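Local coordinates for protein beta-Lactamase/D-Alanine Carboxypeptidase (Pseudomonas syringae pv. tomato, PDB 5EVI) that probably hydrolyses beta-lactams to substituted beta-amino acids, as a class C beta-lactamase linked to antibiotic resistance, at residues S257-G262 / L273-Y278. Numbering follows the deposited sequence.
Sequences SDTRIG and LAWEQY
CG of Trp-275 stands anti to the carbonyl carbon, beside its own backbone N, and Thr-259 turns OG1 in between its N and C (chi1 63°), which brings the pyrrole edge of the indole up to the hydroxyl. Thr-259 belongs to the type I beta turn Asp-258 to Ile-261, which leads from helix 250-258 into strand 262-266 of the six-stranded antiparallel sheet of this class C beta-lactamase fold; Trp-275 lies just ahead of strand 276-278 in the same sheet. The backbones of the two segments are joined by one bond: Leu-273 N donates to Thr-259 O at 3.0 Å, bent to 140° at the hydrogen. Thr-259 O also sits at the indole edge, in the ring plane, 3.7 Å from Trp-275 CD1. Arg-260 runs alongside the indole, its CG 3.8 Å from Trp-275 CD1, while the guanidinium plane stands 79° from the ring. Phe-331 meets the indole edge-to-face, and helices 70-83 and 232-243 also pack on it. Thr-259 OG1 bonds to Leu-256 O in the preceding helix and accepts from a water at 2.8 Å; that water, in the indole plane, takes the hydrogen of Trp-275 NE1 at 2.9 Å.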
loop_
_atom_site.group_PDB
_atom_site.type_symbol
_atom_site.label_atom_id
_atom_site.label_comp_id
_atom_site.label_asym_id
_atom_site.label_seq_id
_atom_site.Cartn_x
_atom_site.Cartn_y
_atom_site.Cartn_z
ATOM N N SER C 257 -2.951 8.564 11.207
ATOM C CA SER C 257 -1.825 8.320 12.115
ATOM C C SER C 257 -1.842 6.888 12.657
ATOM O O SER C 257 -0.778 6.290 12.887
ATOM C CB SER C 257 -1.796 9.328 13.276
ATOM O OG SER C 257 -0.659 9.062 14.096
ATOM N N ASP C 258 -3.030 6.330 12.856
ATOM C CA ASP C 258 -3.129 4.977 13.441
ATOM C C ASP C 258 -2.638 3.857 12.541
ATOM O O ASP C 258 -2.223 2.807 13.066
ATOM C CB ASP C 258 -4.547 4.683 13.947
ATOM C CG ASP C 258 -4.888 5.510 15.146
ATOM O OD1 ASP C 258 -4.169 6.514 15.358
ATOM O OD2 ASP C 258 -5.863 5.177 15.866
ATOM N N THR C 259 -2.658 4.069 11.215
ATOM C CA THR C 259 -2.069 3.095 10.290
ATOM C C THR C 259 -0.554 3.024 10.464
ATOM O O THR C 259 0.030 2.033 10.068
ATOM C CB THR C 259 -2.350 3.399 8.799
ATOM O OG1 THR C 259 -1.746 4.650 8.453
ATOM C CG2 THR C 259 -3.871 3.460 8.482
ATOM N N ARG C 260 0.075 4.069 11.034
ATOM C CA ARG C 260 1.543 4.107 11.256
ATOM C C ARG C 260 2.000 3.840 12.695
ATOM O O ARG C 260 3.143 4.133 13.055
ATOM C CB ARG C 260 2.116 5.432 10.735
ATOM C CG ARG C 260 1.680 5.737 9.312
ATOM C CD ARG C 260 2.366 6.953 8.686
ATOM N NE ARG C 260 2.285 8.200 9.461
ATOM C CZ ARG C 260 1.236 9.035 9.534
ATOM N NH1 ARG C 260 0.099 8.822 8.865
ATOM N NH2 ARG C 260 1.336 10.133 10.296
ATOM N N ILE C 261 1.109 3.263 13.505
ATOM C CA ILE C 261 1.477 2.649 14.781
ATOM C C ILE C 261 2.297 1.371 14.500
ATOM O O ILE C 261 1.896 0.529 13.682
ATOM C CB ILE C 261 0.211 2.338 15.620
ATOM C CG1 ILE C 261 -0.390 3.661 16.142
ATOM C CG2 ILE C 261 0.520 1.360 16.748
ATOM C CD1 ILE C 261 -1.784 3.555 16.737
ATOM N N GLY C 262 3.434 1.235 15.182
ATOM C CA GLY C 262 4.350 0.109 14.990
ATOM C C GLY C 262 3.967 -1.069 15.871
ATOM O O GLY C 262 3.975 -0.943 17.100
ATOM N N LEU C 273 0.351 -0.992 10.205
ATOM C CA LEU C 273 -0.833 -1.538 9.552
ATOM C C LEU C 273 -0.673 -1.280 8.043
ATOM O O LEU C 273 -0.895 -0.160 7.573
ATOM C CB LEU C 273 -2.118 -0.919 10.134
ATOM C CG LEU C 273 -3.294 -1.901 10.169
ATOM C CD1 LEU C 273 -3.136 -2.921 11.284
ATOM C CD2 LEU C 273 -4.607 -1.143 10.290
ATOM N N ALA C 274 -0.223 -2.311 7.313
ATOM C CA ALA C 274 0.106 -2.234 5.891
ATOM C C ALA C 274 1.404 -1.455 5.627
ATOM O O ALA C 274 2.267 -1.950 4.914
ATOM C CB ALA C 274 -1.070 -1.697 5.061
ATOM N N TRP C 275 1.563 -0.255 6.186
ATOM C CA TRP C 275 2.867 0.435 6.088
ATOM C C TRP C 275 4.026 -0.335 6.768
ATOM O O TRP C 275 3.811 -1.182 7.646
ATOM C CB TRP C 275 2.798 1.816 6.686
ATOM C CG TRP C 275 1.856 2.780 6.054
ATOM C CD1 TRP C 275 0.688 3.250 6.585
ATOM C CD2 TRP C 275 2.038 3.465 4.815
ATOM N NE1 TRP C 275 0.122 4.175 5.737
ATOM C CE2 TRP C 275 0.925 4.317 4.639
ATOM C CE3 TRP C 275 3.030 3.429 3.818
ATOM C CZ2 TRP C 275 0.780 5.141 3.521
ATOM C CZ3 TRP C 275 2.869 4.238 2.699
ATOM C CH2 TRP C 275 1.754 5.077 2.561
ATOM N N GLU C 276 5.246 -0.053 6.315
ATOM C CA GLU C 276 6.473 -0.660 6.834
ATOM C C GLU C 276 7.457 0.484 7.065
ATOM O O GLU C 276 7.519 1.452 6.263
ATOM C CB GLU C 276 7.034 -1.714 5.853
ATOM C CG GLU C 276 6.099 -2.898 5.581
ATOM C CD GLU C 276 6.504 -3.747 4.382
ATOM O OE1 GLU C 276 7.604 -3.539 3.804
ATOM O OE2 GLU C 276 5.700 -4.642 4.005
ATOM N N GLN C 277 8.222 0.379 8.149
ATOM C CA GLN C 277 8.898 1.524 8.729
ATOM C C GLN C 277 10.333 1.201 9.144
ATOM O O GLN C 277 10.613 0.080 9.560
ATOM C CB GLN C 277 8.100 1.922 9.959
ATOM C CG GLN C 277 8.548 3.172 10.652
ATOM C CD GLN C 277 7.606 3.541 11.763
ATOM O OE1 GLN C 277 8.031 3.764 12.901
ATOM N NE2 GLN C 277 6.315 3.587 11.451
ATOM N N TYR C 278 11.214 2.212 9.068
ATOM C CA TYR C 278 12.626 2.060 9.435
ATOM C C TYR C 278 13.049 3.272 10.275
ATOM O O TYR C 278 12.889 4.401 9.841
ATOM C CB TYR C 278 13.493 1.919 8.171
ATOM C CG TYR C 278 13.096 0.764 7.277
ATOM C CD1 TYR C 278 13.692 -0.483 7.416
ATOM C CD2 TYR C 278 12.094 0.906 6.310
ATOM C CE1 TYR C 278 13.328 -1.557 6.621
ATOM C CE2 TYR C 278 11.710 -0.163 5.514
ATOM C CZ TYR C 278 12.331 -1.397 5.670
ATOM O OH TYR C 278 11.959 -2.468 4.888
HETATM O O HOH W 1 -2.336 5.638 5.937
#